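Local coordinates for fibronectin-binding protein (Streptococcus pyogenes, PDB 5A0L) that is a surface adhesin whose N-terminal domain carries an internal thioester that mediates covalent binding to the host, at residues Phe29-Asn34 with Gly154-Ser159; Leu100-Asn105 with Asn129-Tyr134; Asn116-Leu121 with Val161-Glu166. All coordinates share one frame; numbering follows the deposited sequence. Where two conformers were deposited one is given.

Coming from the N terminus, the chain leaves strand 19-23 of the antiparallel barrel and makes the loop 29-34, which meets its partner 154-159 some 120 residues later: contact 1 closes the largest of the three loops and ties the barrel side to the junction ahead of helix 158-172. Contact 2 is nested inside that loop, joining helix 92-105 to helix 120-135. Contact 3 links the entry to helix 120-135 with helix 158-172; its segments alternate along the chain with those of contact 1 and of contact 2. Contacts 1 and 3 touch through Ile156 on Val161 and Tyr32 on Leu121, whereas contact 2 lies deeper among the helices.

Contact 1: Phe29-Asn34 with Gly154-Ser159. With ZN (zinc ion), chain C.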
loop_
_atom_site.group_PDB
_atom_site.type_symbol
_atom_site.label_atom_id
_atom_site.label_comp_id
_atom_site.label_asym_id
_atom_site.label_seq_id
_atom_site.Cartn_x
_atom_site.Cartn_y
_atom_site.Cartn_z
ATOM N N PHE A 29 12.125 -0.864 -14.163
ATOM C CA PHE A 29 12.482 0.147 -13.172
ATOM C C PHE A 29 12.260 -0.395 -11.770
ATOM O O PHE A 29 11.127 -0.645 -11.345
ATOM C CB PHE A 29 11.703 1.449 -13.408
ATOM C CG PHE A 29 11.899 2.022 -14.791
ATOM C CD1 PHE A 29 13.121 2.583 -15.172
ATOM C CD2 PHE A 29 10.867 1.978 -15.735
ATOM C CE1 PHE A 29 13.293 3.100 -16.444
ATOM C CE2 PHE A 29 11.045 2.484 -17.015
ATOM C CZ PHE A 29 12.260 3.048 -17.371
ATOM N N ALA A 30 13.365 -0.587 -11.061
ATOM C CA ALA A 30 13.347 -1.223 -9.744
ATOM C C ALA A 30 12.552 -0.450 -8.700
ATOM O O ALA A 30 12.156 -1.011 -7.675
ATOM C CB ALA A 30 14.770 -1.431 -9.253
ATOM N N ARG A 31 12.332 0.839 -8.951
ATOM C CA ARG A 31 11.540 1.668 -8.036
ATOM C C ARG A 31 10.060 1.262 -7.947
ATOM O O ARG A 31 9.370 1.614 -6.991
ATOM C CB ARG A 31 11.642 3.156 -8.415
ATOM C CG ARG A 31 11.063 3.536 -9.769
ATOM C CD ARG A 31 11.208 5.028 -9.969
ATOM N NE ARG A 31 10.713 5.420 -11.278
ATOM C CZ ARG A 31 11.433 5.436 -12.395
ATOM N NH1 ARG A 31 12.721 5.068 -12.394
ATOM N NH2 ARG A 31 10.854 5.812 -13.531
ATOM N N TYR A 32 9.574 0.552 -8.965
ATOM C CA TYR A 32 8.164 0.224 -9.057
ATOM C C TYR A 32 7.832 -1.197 -8.628
ATOM O O TYR A 32 8.592 -2.129 -8.872
ATOM C CB TYR A 32 7.623 0.408 -10.469
ATOM C CG TYR A 32 7.672 1.826 -11.004
ATOM C CD1 TYR A 32 7.219 2.908 -10.246
ATOM C CD2 TYR A 32 8.095 2.082 -12.282
ATOM C CE1 TYR A 32 7.217 4.197 -10.730
ATOM C CE2 TYR A 32 8.118 3.369 -12.777
ATOM C CZ TYR A 32 7.672 4.420 -11.995
ATOM O OH TYR A 32 7.750 5.684 -12.492
ATOM N N HIS A 33 6.677 -1.309 -7.993
ATOM C CA HIS A 33 6.014 -2.561 -7.711
ATOM C C HIS A 33 4.512 -2.378 -7.969
ATOM O O HIS A 33 3.995 -1.237 -7.940
ATOM C CB HIS A 33 6.249 -3.026 -6.256
ATOM C CG HIS A 33 7.686 -3.224 -5.919
ATOM N ND1 HIS A 33 8.475 -2.215 -5.424
ATOM C CD2 HIS A 33 8.501 -4.290 -6.084
ATOM C CE1 HIS A 33 9.702 -2.661 -5.246
ATOM N NE2 HIS A 33 9.750 -3.915 -5.649
ATOM N N ASN A 34 3.796 -3.475 -8.180
ATOM C CA ASN A 34 2.351 -3.410 -8.321
ATOM C C ASN A 34 1.783 -4.687 -7.748
ATOM O O ASN A 34 1.598 -5.694 -8.432
ATOM C CB ASN A 34 1.959 -3.176 -9.779
ATOM C CG ASN A 34 0.484 -2.914 -9.926
ATOM O OD1 ASN A 34 -0.292 -3.117 -8.997
ATOM N ND2 ASN A 34 0.098 -2.419 -11.075
ATOM N N GLY A 154 15.946 12.012 -16.199
ATOM C CA GLY A 154 14.942 11.923 -17.243
ATOM C C GLY A 154 14.015 10.736 -17.121
ATOM O O GLY A 154 13.347 10.364 -18.086
ATOM N N GLU A 155 13.931 10.171 -15.920
ATOM C CA GLU A 155 13.134 8.969 -15.687
ATOM C C GLU A 155 11.693 9.237 -15.301
ATOM O O GLU A 155 10.808 8.421 -15.601
ATOM C CB GLU A 155 13.776 8.076 -14.650
ATOM C CG GLU A 155 15.137 7.587 -15.099
ATOM C CD GLU A 155 15.695 6.474 -14.258
ATOM O OE1 GLU A 155 15.039 6.002 -13.311
ATOM O OE2 GLU A 155 16.824 6.062 -14.569
ATOM N N ILE A 156 11.480 10.323 -14.561
ATOM C CA ILE A 156 10.152 10.806 -14.271
ATOM C C ILE A 156 10.178 12.276 -14.625
ATOM O O ILE A 156 11.147 12.980 -14.310
ATOM C CB ILE A 156 9.724 10.621 -12.791
ATOM C CG1 ILE A 156 9.915 9.174 -12.329
ATOM C CG2 ILE A 156 8.264 11.010 -12.640
ATOM C CD1 ILE A 156 9.685 8.929 -10.856
ATOM N N SER A 157 9.129 12.725 -15.303
ATOM C CA SER A 157 9.051 14.109 -15.703
ATOM C C SER A 157 8.896 14.982 -14.473
ATOM O O SER A 157 8.395 14.554 -13.404
ATOM C CB SER A 157 7.898 14.333 -16.675
ATOM O OG SER A 157 6.658 14.043 -16.006
ATOM N N GLU A 158 9.389 16.202 -14.646
ATOM C CA GLU A 158 9.199 17.231 -13.661
ATOM C C GLU A 158 7.716 17.340 -13.341
ATOM O O GLU A 158 7.356 17.425 -12.173
ATOM C CB GLU A 158 9.745 18.566 -14.169
ATOM C CG GLU A 158 9.817 19.673 -13.125
ATOM C CD GLU A 158 10.947 19.475 -12.127
ATOM O OE1 GLU A 158 10.802 18.596 -11.266
ATOM O OE2 GLU A 158 11.970 20.205 -12.189
ATOM N N SER A 159 6.857 17.306 -14.362
ATOM C CA SER A 159 5.426 17.430 -14.129
ATOM C C SER A 159 4.870 16.302 -13.263
ATOM O O SER A 159 4.109 16.582 -12.307
ATOM C CB SER A 159 4.631 17.554 -15.438
ATOM O OG SER A 159 4.626 16.339 -16.195
HETATM ZN ZN ZN C . 11.646 -4.997 -5.798
HETATM O O HOH W 1 12.787 -3.275 -6.509
HETATM O O HOH W 2 8.436 6.424 -15.321
HETATM O O HOH W 3 13.565 -5.996 -5.897
HETATM O O HOH W 4 12.212 -4.716 -3.802
HETATM O O HOH W 5 11.431 -5.551 -7.825
HETATM O O HOH W 6 10.941 -6.869 -5.221
#
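A type I beta turn, Phe29 to Tyr32, in the loop between strands 19-23 and 35-39, brings Arg31 and Tyr32 against Glu155 and Ile156 in the junction between helices 148-152 and 158-172. Gly154, with positive phi, ends the former helix in a Schellman motif; Ser157 is the N-cap of the latter. Arg31 NH1 makes a salt bridge to Glu155 OE1 at 2.7 Å, though the hydrogen bond is weak because it is bent to 120°. The carboxylate oxygen sits at the guanidinium edge, with the two planes 31° apart. Chi1 of 64° puts Arg31 CG over the centre of the Tyr32 ring, and the extended chain from CG to NE carries the guanidinium on to Glu155. NE, weakly, and NH2 both donate to Tyr32 OH, which is also hydrogen-bonded to Asn122 of helix 120-135. Ile156 CD1 closes up to Arg31 NE at 3.7 Å. One water donates to both Tyr32 OH and Glu155 O, bridging the segments. Next along the loop, in the conformer described, His33 NE2 binds a zinc ion at 2.2 Å, and five waters complete its six ligands; one of them donates to Ala30 O at 2.6 Å.

Contact 2: Leu100-Asn105 with Asn129-Tyr134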
loop_
_atom_site.group_PDB
_atom_site.type_symbol
_atom_site.label_atom_id
_atom_site.label_comp_id
_atom_site.label_asym_id
_atom_site.label_seq_id
_atom_site.Cartn_x
_atom_site.Cartn_y
_atom_site.Cartn_z
ATOM N N LEU A 100 -6.910 4.139 7.033
ATOM C CA LEU A 100 -8.069 4.087 6.140
ATOM C C LEU A 100 -8.154 5.310 5.230
ATOM O O LEU A 100 -8.452 5.195 4.044
ATOM C CB LEU A 100 -9.355 3.922 6.925
ATOM C CG LEU A 100 -9.589 2.663 7.714
ATOM C CD1 LEU A 100 -10.886 2.726 8.479
ATOM C CD2 LEU A 100 -9.550 1.450 6.858
ATOM N N ASN A 101 -7.900 6.499 5.803
ATOM C CA ASN A 101 -7.999 7.702 5.020
ATOM C C ASN A 101 -6.879 7.823 3.997
ATOM O O ASN A 101 -7.106 8.352 2.894
ATOM C CB ASN A 101 -8.140 8.937 5.905
ATOM C CG ASN A 101 -9.562 9.145 6.385
ATOM O OD1 ASN A 101 -10.359 9.825 5.714
ATOM N ND2 ASN A 101 -9.912 8.552 7.524
ATOM N N VAL A 102 -5.675 7.345 4.311
ATOM C CA VAL A 102 -4.626 7.288 3.302
ATOM C C VAL A 102 -5.042 6.444 2.092
ATOM O O VAL A 102 -4.946 6.868 0.935
ATOM C CB VAL A 102 -3.302 6.752 3.881
ATOM C CG1 VAL A 102 -2.318 6.381 2.782
ATOM C CG2 VAL A 102 -2.704 7.781 4.822
ATOM N N ILE A 103 -5.541 5.240 2.363
ATOM C CA ILE A 103 -5.889 4.333 1.268
ATOM C C ILE A 103 -7.058 4.918 0.455
ATOM O O ILE A 103 -7.035 4.848 -0.782
ATOM C CB ILE A 103 -6.189 2.916 1.792
ATOM C CG1 ILE A 103 -4.926 2.251 2.361
ATOM C CG2 ILE A 103 -6.840 2.059 0.753
ATOM C CD1 ILE A 103 -3.891 1.922 1.342
ATOM N N TYR A 104 -8.079 5.447 1.127
ATOM C CA TYR A 104 -9.240 5.946 0.422
ATOM C C TYR A 104 -8.876 7.110 -0.521
ATOM O O TYR A 104 -9.517 7.297 -1.571
ATOM C CB TYR A 104 -10.308 6.374 1.442
ATOM C CG TYR A 104 -11.652 6.661 0.828
ATOM C CD1 TYR A 104 -12.318 5.689 0.068
ATOM C CD2 TYR A 104 -12.304 7.895 1.046
ATOM C CE1 TYR A 104 -13.546 5.965 -0.530
ATOM C CE2 TYR A 104 -13.548 8.147 0.478
ATOM C CZ TYR A 104 -14.177 7.177 -0.278
ATOM O OH TYR A 104 -15.393 7.419 -0.915
ATOM N N ASN A 105 -7.852 7.868 -0.140
ATOM C CA ASN A 105 -7.387 9.001 -0.911
ATOM C C ASN A 105 -6.291 8.708 -1.929
ATOM O O ASN A 105 -5.997 9.540 -2.786
ATOM C CB ASN A 105 -6.993 10.139 0.009
ATOM C CG ASN A 105 -8.202 10.838 0.518
ATOM O OD1 ASN A 105 -8.816 11.614 -0.240
ATOM N ND2 ASN A 105 -8.668 10.512 1.734
ATOM N N ASN A 129 4.443 5.086 -0.068
ATOM C CA ASN A 129 5.223 5.895 0.849
ATOM C C ASN A 129 4.366 6.454 1.988
ATOM O O ASN A 129 4.835 6.500 3.137
ATOM C CB ASN A 129 5.945 7.019 0.109
ATOM C CG ASN A 129 7.270 6.573 -0.449
ATOM O OD1 ASN A 129 8.269 6.597 0.259
ATOM N ND2 ASN A 129 7.290 6.099 -1.676
ATOM N N ALA A 130 3.119 6.844 1.709
ATOM C CA ALA A 130 2.242 7.314 2.755
ATOM C C ALA A 130 1.911 6.202 3.728
ATOM O O ALA A 130 1.778 6.432 4.953
ATOM C CB ALA A 130 0.982 7.921 2.152
ATOM N N ILE A 131 1.761 4.979 3.233
ATOM C CA ILE A 131 1.503 3.850 4.138
ATOM C C ILE A 131 2.702 3.613 5.069
ATOM O O ILE A 131 2.529 3.427 6.277
ATOM C CB ILE A 131 1.097 2.569 3.357
ATOM C CG1 ILE A 131 -0.315 2.761 2.767
ATOM C CG2 ILE A 131 1.179 1.313 4.232
ATOM C CD1 ILE A 131 -1.402 3.001 3.786
ATOM N N TRP A 132 3.908 3.654 4.533
ATOM C CA TRP A 132 5.105 3.444 5.339
ATOM C C TRP A 132 5.304 4.546 6.371
ATOM O O TRP A 132 5.891 4.285 7.441
ATOM C CB TRP A 132 6.317 3.303 4.439
ATOM C CG TRP A 132 6.422 2.004 3.701
ATOM C CD1 TRP A 132 5.937 0.800 4.086
ATOM C CD2 TRP A 132 7.122 1.782 2.478
ATOM N NE1 TRP A 132 6.285 -0.185 3.183
ATOM C CE2 TRP A 132 7.004 0.403 2.181
ATOM C CE3 TRP A 132 7.808 2.607 1.587
ATOM C CZ2 TRP A 132 7.599 -0.163 1.050
ATOM C CZ3 TRP A 132 8.385 2.042 0.465
ATOM C CH2 TRP A 132 8.264 0.676 0.208
ATOM N N TYR A 133 4.831 5.752 6.100
ATOM C CA TYR A 133 4.837 6.812 7.116
ATOM C C TYR A 133 4.108 6.318 8.372
ATOM O O TYR A 133 4.545 6.624 9.509
ATOM C CB TYR A 133 4.161 8.062 6.532
ATOM C CG TYR A 133 4.092 9.237 7.467
ATOM C CD1 TYR A 133 5.190 10.080 7.626
ATOM C CD2 TYR A 133 2.912 9.553 8.146
ATOM C CE1 TYR A 133 5.101 11.203 8.466
ATOM C CE2 TYR A 133 2.821 10.659 8.980
ATOM C CZ TYR A 133 3.925 11.470 9.142
ATOM O OH TYR A 133 3.833 12.564 9.973
ATOM N N TYR A 134 3.050 5.557 8.202
ATOM C CA TYR A 134 2.280 5.049 9.333
ATOM C C TYR A 134 2.697 3.667 9.811
ATOM O O TYR A 134 2.602 3.388 11.007
ATOM C CB TYR A 134 0.779 5.093 9.035
ATOM C CG TYR A 134 0.198 6.490 9.040
ATOM C CD1 TYR A 134 0.088 7.219 10.237
ATOM C CD2 TYR A 134 -0.189 7.125 7.865
ATOM C CE1 TYR A 134 -0.380 8.511 10.248
ATOM C CE2 TYR A 134 -0.714 8.425 7.889
ATOM C CZ TYR A 134 -0.785 9.120 9.079
ATOM O OH TYR A 134 -1.283 10.383 9.141
#
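Val102 on helix 92-105 packs between Ala130, Ile131 and Tyr134 of helix 120-135, in the buried helical part of the thioester domain. The two segments run antiparallel, 179° between their directions, with axes 9.9 Å apart at closest approach; Val102 and Ala130 have the nearest CA atoms.

The bond from CA to CB of Val102 heads toward the neighbouring helix; from CB the side chain divides into two methyls, and these do the touching. CG1, anti to the backbone N (chi1 166°), reaches Ala130 CB at 3.7 Å and, in the conformer described, Ile131 CD1 at 3.6 Å. The other methyl, CG2, meets Tyr134 CE2 at 3.7 Å, with Tyr134 CD2 slightly farther off. The valine therefore forks, one branch on aliphatic methyls and one on a ring. One residue on, Ile103 starts off to the side, but its tip swings in and CD1 lies 3.7 Å from Ile131 CD1 in that same conformer.

Behind these tips the packing continues. Tyr133 CD2 sits over the centre of one face of the Tyr134 ring, and Ala130 also touches Leu168 and Leu171 of helix 158-172, which brings a third helix against this pair. Asn105 ND2 donates to Asn101 O at 2.9 Å within its own helix, and Asn105 OD1 is hydrogen-bonded to Asn112.

Across the helix pair, then, the side chains meet through carbon alone, and their cohesion comes from the close fit of methyls and ring and from the exclusion of water.

Contact 3: Asn116-Leu121 with Val161-Glu166; sequences NGIEDL and VTLMRE
Ile118 and Leu163 lie alongside each other, pointing opposite ways, where the turn leading into helix 120-135 lies against helix 158-172. Residues 116-119 are the approach to that helix, Glu119 being its N-cap, so the contact joins the beginning of one helix to the flank of another.

With CG1 anti to its carbonyl carbon (chi1 -57°) and the chain extended beyond it, Ile118 reaches obliquely onto the helix. Its CG1 lies 3.7 Å from Leu163 CB, and its CD1 goes on to the backbone, 3.7 Å from Leu163 O. Leu163 returns the overlap from the other end: its CD1 reaches back over the turn to Gly117 O at 3.7 Å and to Asn116 O at 3.9 Å. The second branch of Ile118, CG2, meets Met164 CG at 4.1 Å, the two side chains running at a slant to one another. Met164 in turn rests on Asn122 and Val126 of helix 120-135, while Ile118 also touches Ala123 and Ala167.

Gln160, one helical turn before Met164, grips the backbone here: its amide NE2 donates to Gly117 O and its OE1 accepts from Glu119 N, bracketing Ile118 on both sides in sequence. The chemistry is thus divided, with one glutamine amide fixing the backbone of the turn while buried Ile118 and the more exposed Leu163 supply the apolar fit.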
loop_
_atom_site.group_PDB
_atom_site.type_symbol
_atom_site.label_atom_id
_atom_site.label_comp_id
_atom_site.label_asym_id
_atom_site.label_seq_id
_atom_site.Cartn_x
_atom_site.Cartn_y
_atom_site.Cartn_z
ATOM N N ASN A 116 -5.034 12.634 -9.122
ATOM C CA ASN A 116 -5.403 13.007 -10.496
ATOM C C ASN A 116 -4.172 13.299 -11.333
ATOM O O ASN A 116 -3.303 14.070 -10.947
ATOM C CB ASN A 116 -6.235 14.272 -10.505
ATOM C CG ASN A 116 -7.648 14.076 -10.000
ATOM O OD1 ASN A 116 -8.144 12.956 -9.796
ATOM N ND2 ASN A 116 -8.352 15.212 -9.827
ATOM N N GLY A 117 -4.105 12.657 -12.499
ATOM C CA GLY A 117 -3.021 12.894 -13.442
ATOM C C GLY A 117 -1.739 12.143 -13.186
ATOM O O GLY A 117 -0.805 12.245 -13.963
ATOM N N ILE A 118 -1.656 11.449 -12.054
ATOM C CA ILE A 118 -0.466 10.662 -11.723
ATOM C C ILE A 118 -0.605 9.284 -12.368
ATOM O O ILE A 118 -1.603 8.621 -12.192
ATOM C CB ILE A 118 -0.269 10.561 -10.183
ATOM C CG1 ILE A 118 -0.171 11.949 -9.568
ATOM C CG2 ILE A 118 0.976 9.750 -9.902
ATOM C CD1 ILE A 118 -0.026 11.970 -8.059
ATOM N N GLU A 119 0.423 8.889 -13.125
ATOM C CA GLU A 119 0.416 7.598 -13.763
ATOM C C GLU A 119 0.298 6.503 -12.702
ATOM O O GLU A 119 0.834 6.648 -11.598
ATOM C CB GLU A 119 1.690 7.404 -14.586
ATOM C CG GLU A 119 1.814 8.356 -15.756
ATOM C CD GLU A 119 3.182 8.396 -16.403
ATOM O OE1 GLU A 119 4.073 7.585 -16.061
ATOM O OE2 GLU A 119 3.368 9.253 -17.284
ATOM N N ASP A 120 -0.355 5.396 -13.036
ATOM C CA ASP A 120 -0.680 4.365 -12.050
ATOM C C ASP A 120 0.543 3.932 -11.207
ATOM O O ASP A 120 0.440 3.859 -9.983
ATOM C CB ASP A 120 -1.266 3.135 -12.716
ATOM C CG ASP A 120 -2.625 3.388 -13.335
ATOM O OD1 ASP A 120 -3.205 4.479 -13.173
ATOM O OD2 ASP A 120 -3.095 2.476 -14.028
ATOM N N LEU A 121 1.673 3.630 -11.834
ATOM C CA LEU A 121 2.803 3.122 -11.042
ATOM C C LEU A 121 3.349 4.193 -10.123
ATOM O O LEU A 121 3.834 3.874 -9.025
ATOM C CB LEU A 121 3.884 2.562 -11.972
ATOM C CG LEU A 121 3.525 1.241 -12.655
ATOM C CD1 LEU A 121 4.473 0.922 -13.817
ATOM C CD2 LEU A 121 3.483 0.075 -11.670
ATOM N N VAL A 161 6.549 14.412 -11.122
ATOM C CA VAL A 161 7.134 14.449 -9.781
ATOM C C VAL A 161 6.496 15.574 -8.954
ATOM O O VAL A 161 6.259 15.387 -7.764
ATOM C CB VAL A 161 8.680 14.517 -9.833
ATOM C CG1 VAL A 161 9.263 14.592 -8.459
ATOM C CG2 VAL A 161 9.263 13.210 -10.399
ATOM N N THR A 162 6.183 16.714 -9.566
ATOM C CA THR A 162 5.515 17.770 -8.830
ATOM C C THR A 162 4.151 17.272 -8.308
ATOM O O THR A 162 3.782 17.510 -7.133
ATOM C CB THR A 162 5.371 19.016 -9.713
ATOM O OG1 THR A 162 6.681 19.456 -10.104
ATOM C CG2 THR A 162 4.652 20.132 -8.974
ATOM N N LEU A 163 3.393 16.583 -9.156
ATOM C CA LEU A 163 2.102 16.027 -8.704
ATOM C C LEU A 163 2.309 15.044 -7.546
ATOM O O LEU A 163 1.549 15.023 -6.576
ATOM C CB LEU A 163 1.362 15.299 -9.845
ATOM C CG LEU A 163 0.843 16.171 -11.003
ATOM C CD1 LEU A 163 0.259 15.248 -12.051
ATOM C CD2 LEU A 163 -0.142 17.205 -10.527
ATOM N N MET A 164 3.314 14.179 -7.689
ATOM C CA MET A 164 3.571 13.144 -6.666
ATOM C C MET A 164 3.906 13.738 -5.299
ATOM O O MET A 164 3.391 13.278 -4.274
ATOM C CB MET A 164 4.729 12.261 -7.134
ATOM C CG MET A 164 4.376 11.358 -8.347
ATOM S SD MET A 164 5.852 10.658 -9.148
ATOM C CE MET A 164 6.368 9.459 -7.899
ATOM N N ARG A 165 4.768 14.744 -5.289
ATOM C CA ARG A 165 5.152 15.375 -4.036
ATOM C C ARG A 165 3.957 16.037 -3.370
ATOM O O ARG A 165 3.777 15.894 -2.150
ATOM C CB ARG A 165 6.233 16.420 -4.283
ATOM C CG ARG A 165 7.546 15.841 -4.733
ATOM C CD ARG A 165 8.487 16.923 -5.259
ATOM N NE ARG A 165 9.798 16.403 -5.629
ATOM C CZ ARG A 165 10.680 17.011 -6.415
ATOM N NH1 ARG A 165 10.420 18.198 -6.922
ATOM N NH2 ARG A 165 11.824 16.409 -6.707
ATOM N N GLU A 166 3.133 16.747 -4.141
ATOM C CA GLU A 166 1.989 17.401 -3.545
ATOM C C GLU A 166 0.982 16.407 -3.001
ATOM O O GLU A 166 0.376 16.615 -1.936
ATOM C CB GLU A 166 1.363 18.398 -4.553
ATOM C CG GLU A 166 2.284 19.574 -4.875
ATOM C CD GLU A 166 2.819 20.277 -3.618
ATOM O OE1 GLU A 166 1.982 20.773 -2.835
ATOM O OE2 GLU A 166 4.078 20.327 -3.394
#